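Local coordinates for protein D-hydantoinase (Ralstonia pickettii, PDB 1NFG) that probably catalyses the stereospecific, zinc-dependent opening of D-hydantoin derivatives by hydrolysing their cyclic amide bond, at residues Val297-Leu302 with Gly354-Thr359; Tyr265-Lys270 with Val347-Asn352; Met156-Asp161 with Asn184-Asp189. All coordinates share one frame; numbering follows the deposited sequence.

Contact 1 of 3, residues Val297-Leu302 with Gly354-Thr359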
loop_
_atom_site.group_PDB
_atom_site.type_symbol
_atom_site.label_atom_id
_atom_site.label_comp_id
_atom_site.label_asym_id
_atom_site.label_seq_id
_atom_site.Cartn_x
_atom_site.Cartn_y
_atom_site.Cartn_z
ATOM N N VAL A 297 2.618 15.725 -6.097
ATOM C CA VAL A 297 1.829 14.513 -6.190
ATOM C C VAL A 297 0.775 14.643 -7.280
ATOM O O VAL A 297 0.649 13.769 -8.137
ATOM C CB VAL A 297 1.134 14.204 -4.843
ATOM C CG1 VAL A 297 0.027 13.182 -5.038
ATOM C CG2 VAL A 297 2.155 13.678 -3.853
ATOM N N LEU A 298 0.028 15.745 -7.241
ATOM C CA LEU A 298 -1.037 15.997 -8.208
ATOM C C LEU A 298 -0.510 16.155 -9.637
ATOM O O LEU A 298 -1.038 15.537 -10.574
ATOM C CB LEU A 298 -1.841 17.237 -7.789
ATOM C CG LEU A 298 -2.641 17.094 -6.485
ATOM C CD1 LEU A 298 -3.201 18.444 -6.075
ATOM C CD2 LEU A 298 -3.757 16.062 -6.659
ATOM N N TRP A 299 0.520 16.979 -9.813
ATOM C CA TRP A 299 1.095 17.153 -11.140
ATOM C C TRP A 299 1.588 15.810 -11.681
ATOM O O TRP A 299 1.393 15.519 -12.858
ATOM C CB TRP A 299 2.251 18.153 -11.116
ATOM C CG TRP A 299 1.833 19.613 -11.157
ATOM C CD1 TRP A 299 2.040 20.553 -10.184
ATOM C CD2 TRP A 299 1.206 20.306 -12.252
ATOM N NE1 TRP A 299 1.592 21.783 -10.608
ATOM C CE2 TRP A 299 1.077 21.660 -11.873
ATOM C CE3 TRP A 299 0.749 19.913 -13.517
ATOM C CZ2 TRP A 299 0.509 22.625 -12.714
ATOM C CZ3 TRP A 299 0.182 20.877 -14.354
ATOM C CH2 TRP A 299 0.069 22.213 -13.946
ATOM N N ASN A 300 2.215 14.987 -10.835
ATOM C CA ASN A 300 2.694 13.683 -11.292
ATOM C C ASN A 300 1.514 12.841 -11.711
ATOM O O ASN A 300 1.565 12.150 -12.727
ATOM C CB ASN A 300 3.477 12.935 -10.204
ATOM C CG ASN A 300 4.864 13.526 -9.960
ATOM O OD1 ASN A 300 5.497 14.064 -10.877
ATOM N ND2 ASN A 300 5.350 13.413 -8.721
ATOM N N ALA A 301 0.443 12.903 -10.926
ATOM C CA ALA A 301 -0.755 12.138 -11.231
ATOM C C ALA A 301 -1.311 12.599 -12.572
ATOM O O ALA A 301 -1.774 11.784 -13.371
ATOM C CB ALA A 301 -1.784 12.323 -10.138
ATOM N N LEU A 302 -1.266 13.908 -12.817
ATOM C CA LEU A 302 -1.751 14.464 -14.082
ATOM C C LEU A 302 -0.935 13.874 -15.226
ATOM O O LEU A 302 -1.489 13.307 -16.165
ATOM C CB LEU A 302 -1.601 15.987 -14.096
ATOM C CG LEU A 302 -2.789 16.938 -13.872
ATOM C CD1 LEU A 302 -4.070 16.170 -13.615
ATOM C CD2 LEU A 302 -2.465 17.878 -12.722
ATOM N N GLY A 354 7.462 21.629 -18.155
ATOM C CA GLY A 354 7.629 20.201 -18.342
ATOM C C GLY A 354 6.817 19.318 -17.420
ATOM O O GLY A 354 6.904 18.093 -17.503
ATOM N N ARG A 355 6.031 19.931 -16.540
ATOM C CA ARG A 355 5.187 19.185 -15.613
ATOM C C ARG A 355 4.200 18.331 -16.407
ATOM O O ARG A 355 3.938 17.175 -16.071
ATOM C CB ARG A 355 4.420 20.160 -14.718
ATOM C CG ARG A 355 5.177 20.673 -13.502
ATOM C CD ARG A 355 4.970 19.710 -12.328
ATOM N NE ARG A 355 5.469 20.195 -11.039
ATOM C CZ ARG A 355 5.426 21.464 -10.636
ATOM N NH1 ARG A 355 4.915 22.408 -11.425
ATOM N NH2 ARG A 355 5.879 21.787 -9.430
ATOM N N ILE A 356 3.670 18.909 -17.480
ATOM C CA ILE A 356 2.686 18.231 -18.311
ATOM C C ILE A 356 2.992 18.541 -19.780
ATOM O O ILE A 356 3.602 19.571 -20.080
ATOM C CB ILE A 356 1.242 18.704 -17.890
ATOM C CG1 ILE A 356 0.253 17.594 -18.157
ATOM C CG2 ILE A 356 0.823 19.988 -18.597
ATOM C CD1 ILE A 356 0.439 16.435 -17.212
ATOM N N SER A 357 2.600 17.664 -20.700
ATOM C CA SER A 357 2.890 17.923 -22.112
ATOM C C SER A 357 1.886 18.880 -22.761
ATOM O O SER A 357 0.814 19.130 -22.217
ATOM C CB SER A 357 2.925 16.615 -22.906
ATOM O OG SER A 357 1.628 16.195 -23.285
ATOM N N LEU A 358 2.240 19.405 -23.932
ATOM C CA LEU A 358 1.376 20.331 -24.661
ATOM C C LEU A 358 0.084 19.628 -25.044
ATOM O O LEU A 358 -1.010 20.191 -24.980
ATOM C CB LEU A 358 2.071 20.806 -25.932
ATOM C CG LEU A 358 1.264 21.738 -26.838
ATOM C CD1 LEU A 358 1.126 23.111 -26.185
ATOM C CD2 LEU A 358 1.965 21.862 -28.177
ATOM N N THR A 359 0.235 18.378 -25.440
ATOM C CA THR A 359 -0.881 17.567 -25.860
ATOM C C THR A 359 -1.784 17.165 -24.687
ATOM O O THR A 359 -3.000 17.036 -24.853
ATOM C CB THR A 359 -0.337 16.336 -26.630
ATOM O OG1 THR A 359 -0.863 16.356 -27.960
ATOM C CG2 THR A 359 -0.695 15.027 -25.938
#
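The indole of W299 and the guanidinium of R355 lie flat on each other, their planes only 2° apart and their centres 4.0 Å apart. Over this indole face the arginine chain comes in with CD, which stands 3.3 Å from W299 CG in a CH-pi contact with the five-membered ring. R355 CZ is 4.0 Å from the centroid of that ring, 31° off its normal, so the cation-pi contact is off-centre. The face of the guanidinium turned to the indole has W299 CD1 near its rim. At the benzo end, W299 CZ3 meets I356 CB at 4.3 Å in an oblique approach. A bend at chi2 (-88°) folds the R355 chain over the indole. W299 NE1 and R355 NH1 are 3.5 Å apart, but both are donors and no hydrogen bond joins them.

Beyond the tryptophan, I356 CD1 packs on L302, 3.5 Å from its backbone C and 3.8 Å from its CB, and L364 of helix 358-372 touches both residues. L266 packs against W299 as well. Helix 292-303 is thereby joined to the turn that leads into helix 358-372, where S357 is the N-cap and its OG accepts from Q360 N. With no hydrogen bond across the segments, and with the ion pairs from R355 to D296 and E353 long and weak, dispersion and cation-pi attraction probably dominate.

Contact 2 of 3, residues Tyr265-Lys270 with Val347-Asn352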
loop_
_atom_site.group_PDB
_atom_site.type_symbol
_atom_site.label_atom_id
_atom_site.label_comp_id
_atom_site.label_asym_id
_atom_site.label_seq_id
_atom_site.Cartn_x
_atom_site.Cartn_y
_atom_site.Cartn_z
ATOM N N TYR A 265 -5.346 23.863 -6.439
ATOM C CA TYR A 265 -4.723 22.789 -5.681
ATOM C C TYR A 265 -3.356 22.424 -6.256
ATOM O O TYR A 265 -2.672 21.539 -5.742
ATOM C CB TYR A 265 -5.642 21.571 -5.647
ATOM C CG TYR A 265 -6.903 21.845 -4.866
ATOM C CD1 TYR A 265 -6.843 22.209 -3.519
ATOM C CD2 TYR A 265 -8.156 21.774 -5.475
ATOM C CE1 TYR A 265 -7.995 22.499 -2.800
ATOM C CE2 TYR A 265 -9.318 22.060 -4.763
ATOM C CZ TYR A 265 -9.231 22.422 -3.426
ATOM O OH TYR A 265 -10.380 22.700 -2.718
ATOM N N LEU A 266 -2.962 23.118 -7.321
ATOM C CA LEU A 266 -1.667 22.895 -7.955
ATOM C C LEU A 266 -0.777 24.108 -7.701
ATOM O O LEU A 266 0.383 24.132 -8.113
ATOM C CB LEU A 266 -1.828 22.729 -9.468
ATOM C CG LEU A 266 -2.717 21.622 -10.027
ATOM C CD1 LEU A 266 -2.826 21.795 -11.527
ATOM C CD2 LEU A 266 -2.141 20.255 -9.686
ATOM N N TYR A 267 -1.312 25.107 -7.009
ATOM C CA TYR A 267 -0.564 26.329 -6.780
ATOM C C TYR A 267 -0.623 26.933 -5.392
ATOM O O TYR A 267 0.326 27.586 -4.963
ATOM C CB TYR A 267 -1.029 27.389 -7.785
ATOM C CG TYR A 267 -0.623 27.105 -9.212
ATOM C CD1 TYR A 267 0.659 27.405 -9.659
ATOM C CD2 TYR A 267 -1.516 26.521 -10.112
ATOM C CE1 TYR A 267 1.050 27.138 -10.958
ATOM C CE2 TYR A 267 -1.134 26.246 -11.420
ATOM C CZ TYR A 267 0.155 26.559 -11.836
ATOM O OH TYR A 267 0.560 26.293 -13.127
ATOM N N LEU A 268 -1.730 26.740 -4.687
ATOM C CA LEU A 268 -1.868 27.337 -3.366
ATOM C C LEU A 268 -1.608 26.369 -2.224
ATOM O O LEU A 268 -1.733 25.155 -2.380
ATOM C CB LEU A 268 -3.259 27.961 -3.240
ATOM C CG LEU A 268 -3.637 28.865 -4.425
ATOM C CD1 LEU A 268 -4.988 29.497 -4.173
ATOM C CD2 LEU A 268 -2.586 29.947 -4.624
ATOM N N THR A 269 -1.239 26.912 -1.071
ATOM C CA THR A 269 -0.957 26.086 0.103
ATOM C C THR A 269 -1.629 26.686 1.323
ATOM O O THR A 269 -1.943 27.875 1.340
ATOM C CB THR A 269 0.539 26.020 0.395
ATOM O OG1 THR A 269 0.992 27.318 0.803
ATOM C CG2 THR A 269 1.300 25.578 -0.843
ATOM N N LYS A 270 -1.824 25.868 2.354
ATOM C CA LYS A 270 -2.474 26.340 3.564
ATOM C C LYS A 270 -1.765 27.554 4.145
ATOM O O LYS A 270 -2.376 28.340 4.859
ATOM C CB LYS A 270 -2.562 25.223 4.606
ATOM C CG LYS A 270 -1.252 24.829 5.225
ATOM C CD LYS A 270 -1.468 23.843 6.357
ATOM C CE LYS A 270 -0.165 23.542 7.074
ATOM N NZ LYS A 270 -0.382 22.584 8.192
ATOM N N VAL A 347 -3.103 26.237 -15.888
ATOM C CA VAL A 347 -2.793 24.852 -16.199
ATOM C C VAL A 347 -1.725 24.808 -17.287
ATOM O O VAL A 347 -0.828 23.960 -17.254
ATOM C CB VAL A 347 -4.048 24.089 -16.679
ATOM C CG1 VAL A 347 -3.659 22.720 -17.228
ATOM C CG2 VAL A 347 -5.036 23.939 -15.524
ATOM N N TYR A 348 -1.820 25.735 -18.242
ATOM C CA TYR A 348 -0.869 25.807 -19.347
ATOM C C TYR A 348 0.565 26.044 -18.870
ATOM O O TYR A 348 1.520 25.607 -19.517
ATOM C CB TYR A 348 -1.259 26.918 -20.329
ATOM C CG TYR A 348 -0.343 27.000 -21.540
ATOM C CD1 TYR A 348 -0.452 26.079 -22.586
ATOM C CD2 TYR A 348 0.678 27.952 -21.604
ATOM C CE1 TYR A 348 0.435 26.098 -23.663
ATOM C CE2 TYR A 348 1.568 27.978 -22.670
ATOM C CZ TYR A 348 1.443 27.047 -23.693
ATOM O OH TYR A 348 2.347 27.042 -24.726
ATOM N N GLN A 349 0.729 26.738 -17.751
ATOM C CA GLN A 349 2.075 26.988 -17.253
ATOM C C GLN A 349 2.766 25.658 -16.964
ATOM O O GLN A 349 3.990 25.576 -16.931
ATOM C CB GLN A 349 2.031 27.850 -15.986
ATOM C CG GLN A 349 1.363 29.193 -16.196
ATOM C CD GLN A 349 1.928 29.938 -17.393
ATOM O OE1 GLN A 349 3.080 30.376 -17.381
ATOM N NE2 GLN A 349 1.117 30.076 -18.441
ATOM N N GLY A 350 1.966 24.618 -16.767
ATOM C CA GLY A 350 2.521 23.311 -16.488
ATOM C C GLY A 350 3.225 22.729 -17.696
ATOM O O GLY A 350 4.143 21.916 -17.557
ATOM N N VAL A 351 2.800 23.128 -18.891
ATOM C CA VAL A 351 3.446 22.610 -20.083
ATOM C C VAL A 351 4.753 23.379 -20.233
ATOM O O VAL A 351 5.741 22.847 -20.728
ATOM C CB VAL A 351 2.548 22.750 -21.367
ATOM C CG1 VAL A 351 1.099 22.957 -20.972
ATOM C CG2 VAL A 351 3.042 23.857 -22.259
ATOM N N ASN A 352 4.759 24.625 -19.776
ATOM C CA ASN A 352 5.962 25.444 -19.848
ATOM C C ASN A 352 7.064 24.858 -18.974
ATOM O O ASN A 352 8.240 24.943 -19.307
ATOM C CB ASN A 352 5.678 26.868 -19.369
ATOM C CG ASN A 352 5.036 27.728 -20.430
ATOM O OD1 ASN A 352 4.572 28.840 -20.146
ATOM N ND2 ASN A 352 5.009 27.229 -21.663
#
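Y267 meets helix 343-352 through its hydroxyl, whose oxygen lies 3.6 Å from Q349 CB and 4.2 Å from G350 N. Neither approach is a hydrogen bond: the first is a van der Waals contact with the aliphatic root of the glutamine, and the second is too long. The polar partner of Y267 OH is instead the backbone carbonyl of M346, one residue before 347-352, so the phenol is tied to the same helix that it touches.

Q349 crosses the tyrosine side chain at about a right angle, with ring and amide planes 39° apart. Its CB faces Y267, whereas a bend at chi2 (-51°) turns the amide away. There OE1 accepts from K421 N of strand 419-429, and NE2 donates to the carbonyl of M345; these two bonds fix the amide at both ends. The helix is kinked here: G350 N bonds to V347 O at 2.9 Å and V351 N to Y348 O at 2.9 Å, each reaching three residues back.

Farther out, Y267 rests on W299 of helix 292-303 and L266 on L298, while V347 packs on F361 and V365 of helix 358-372. The segment 265-270 lies in the long connection from strand 257-262 to helix 292-303, a strand-to-helix connection of the kind found in the TIM barrel of amidohydrolases.

Contact 3 of 3, residues Met156-Asp161 with Asn184-Asp189; sequences MNMIDD and NGDAAD
M158 reaches G185 with CG anti to the backbone N (chi1 -172°) and the next torsion extended too, which carries the sulfur straight out from the loop; the bend comes last, at chi3 (-31°), and turns the methyl onto the start of helix 185-197. That helix start is capped by N184, its N-cap residue, in the TIM barrel of this amidohydrolase, soon after strand 178-180 and the zinc ligand H181. M158 CE stands 3.7 Å from G185 CA, and since the glycine has no side chain the methyl lies directly against backbone. The CA atoms of the two residues are 7.5 Å apart, a spacing spanned by the extended methionine chain.

Beside the thioether, D186 OD1 comes to 4.3 Å from M158 SD, a loose contact with no bond assigned. The carboxylate is held by R154, with a salt bridge from NH1 to OD1, so the methionine lies close to a charged pair. Its side chain is also about 5 Å from that of Y153, a residue that probably binds substrate, which places this packing near the probable substrate pocket.

On the helix side, N184 ND2 donates to E217 OE1 of helix 212-229 and is hydrogen-bonded to D161 OD2 of the third subunit. D161 OD2 of this chain makes the reciprocal bond with N184 ND2 there, so both segments also belong to a subunit interface. The other end of the amide does the capping: N184 OD1 accepts from A187 N at 2.6 Å, with an N-H...O angle of 160°.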
loop_
_atom_site.group_PDB
_atom_site.type_symbol
_atom_site.label_atom_id
_atom_site.label_comp_id
_atom_site.label_asym_id
_atom_site.label_seq_id
_atom_site.Cartn_x
_atom_site.Cartn_y
_atom_site.Cartn_z
ATOM N N MET A 156 -27.009 21.820 5.519
ATOM C CA MET A 156 -26.894 22.719 4.383
ATOM C C MET A 156 -26.854 21.896 3.100
ATOM O O MET A 156 -27.719 22.041 2.246
ATOM C CB MET A 156 -25.638 23.579 4.511
ATOM C CG MET A 156 -25.629 24.792 3.592
ATOM S SD MET A 156 -24.094 25.766 3.664
ATOM C CE MET A 156 -23.267 25.231 2.118
ATOM N N ASN A 157 -25.862 21.018 2.974
ATOM C CA ASN A 157 -25.726 20.177 1.786
ATOM C C ASN A 157 -25.578 18.696 2.115
ATOM O O ASN A 157 -25.951 17.838 1.317
ATOM C CB ASN A 157 -24.502 20.593 0.972
ATOM C CG ASN A 157 -24.720 21.860 0.177
ATOM O OD1 ASN A 157 -25.015 22.919 0.732
ATOM N ND2 ASN A 157 -24.561 21.763 -1.137
ATOM N N MET A 158 -25.032 18.402 3.292
ATOM C CA MET A 158 -24.767 17.030 3.705
ATOM C C MET A 158 -25.909 16.022 3.659
ATOM O O MET A 158 -27.002 16.265 4.165
ATOM C CB MET A 158 -24.152 17.007 5.115
ATOM C CG MET A 158 -23.668 15.610 5.544
ATOM S SD MET A 158 -22.852 15.489 7.176
ATOM C CE MET A 158 -22.084 17.097 7.294
ATOM N N ILE A 159 -25.623 14.879 3.046
ATOM C CA ILE A 159 -26.558 13.772 2.960
ATOM C C ILE A 159 -25.792 12.587 3.559
ATOM O O ILE A 159 -24.606 12.712 3.857
ATOM C CB ILE A 159 -26.983 13.497 1.495
ATOM C CG1 ILE A 159 -25.756 13.289 0.596
ATOM C CG2 ILE A 159 -27.819 14.664 0.986
ATOM C CD1 ILE A 159 -25.263 11.861 0.530
ATOM N N ASP A 160 -26.446 11.448 3.739
ATOM C CA ASP A 160 -25.788 10.300 4.355
ATOM C C ASP A 160 -25.521 9.136 3.406
ATOM O O ASP A 160 -25.879 9.187 2.234
ATOM C CB ASP A 160 -26.638 9.811 5.529
ATOM C CG ASP A 160 -28.063 9.483 5.113
ATOM O OD1 ASP A 160 -28.252 8.604 4.248
ATOM O OD2 ASP A 160 -29.001 10.107 5.646
ATOM N N ASP A 161 -24.905 8.078 3.930
ATOM C CA ASP A 161 -24.586 6.906 3.130
ATOM C C ASP A 161 -25.847 6.303 2.521
ATOM O O ASP A 161 -25.817 5.793 1.395
ATOM C CB ASP A 161 -23.851 5.843 3.971
ATOM C CG ASP A 161 -22.528 6.348 4.548
ATOM O OD1 ASP A 161 -22.035 7.422 4.125
ATOM O OD2 ASP A 161 -21.970 5.662 5.430
ATOM N N ASN A 184 -15.404 14.292 5.577
ATOM C CA ASN A 184 -16.228 13.806 6.666
ATOM C C ASN A 184 -16.657 15.052 7.430
ATOM O O ASN A 184 -15.887 15.619 8.221
ATOM C CB ASN A 184 -15.456 12.859 7.570
ATOM C CG ASN A 184 -16.314 12.319 8.691
ATOM O OD1 ASN A 184 -16.783 13.082 9.543
ATOM N ND2 ASN A 184 -16.541 11.003 8.695
ATOM N N GLY A 185 -17.891 15.476 7.158
ATOM C CA GLY A 185 -18.447 16.670 7.770
ATOM C C GLY A 185 -18.433 16.690 9.278
ATOM O O GLY A 185 -18.084 17.701 9.889
ATOM N N ASP A 186 -18.814 15.575 9.884
ATOM C CA ASP A 186 -18.835 15.493 11.328
ATOM C C ASP A 186 -17.433 15.661 11.882
ATOM O O ASP A 186 -17.229 16.400 12.848
ATOM C CB ASP A 186 -19.448 14.167 11.758
ATOM C CG ASP A 186 -20.852 13.994 11.220
ATOM O OD1 ASP A 186 -21.608 14.992 11.246
ATOM O OD2 ASP A 186 -21.200 12.877 10.778
ATOM N N ALA A 187 -16.457 15.002 11.267
ATOM C CA ALA A 187 -15.088 15.134 11.736
ATOM C C ALA A 187 -14.711 16.608 11.668
ATOM O O ALA A 187 -14.135 17.153 12.610
ATOM C CB ALA A 187 -14.147 14.307 10.878
ATOM N N ALA A 188 -15.043 17.259 10.558
ATOM C CA ALA A 188 -14.729 18.676 10.406
ATOM C C ALA A 188 -15.416 19.508 11.494
ATOM O O ALA A 188 -14.773 20.315 12.164
ATOM C CB ALA A 188 -15.151 19.165 9.032
ATOM N N ASP A 189 -16.719 19.311 11.668
ATOM C CA ASP A 189 -17.457 20.054 12.681
ATOM C C ASP A 189 -16.793 19.937 14.041
ATOM O O ASP A 189 -16.609 20.941 14.733
ATOM C CB ASP A 189 -18.900 19.567 12.775
ATOM C CG ASP A 189 -19.730 20.001 11.589
ATOM O OD1 ASP A 189 -19.499 21.132 11.097
ATOM O OD2 ASP A 189 -20.614 19.223 11.158
#

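Contacts 1 and 2 are neighbours, their centres 10 Å apart, and their segments alternate along the chain: 265-270, 297-302, 347-352, 354-359. They touch directly, with L298 CB 3.6 Å from L266 CD2 and a probable backbone hydrogen bond from I356 N to G350 O at 3.0 Å. Together they join helices 292-303, 343-352 and 358-372 on one side of the chain's centre. Contact 3 closes before either opens; its centre is 32 Å from that of contact 1 and 29 Å from that of contact 2. All fall within the amidohydrolase family region. Contact 1 touches the second subunit, contact 3 the third subunit near the probable substrate pocket; contact 2 lies away from known sites.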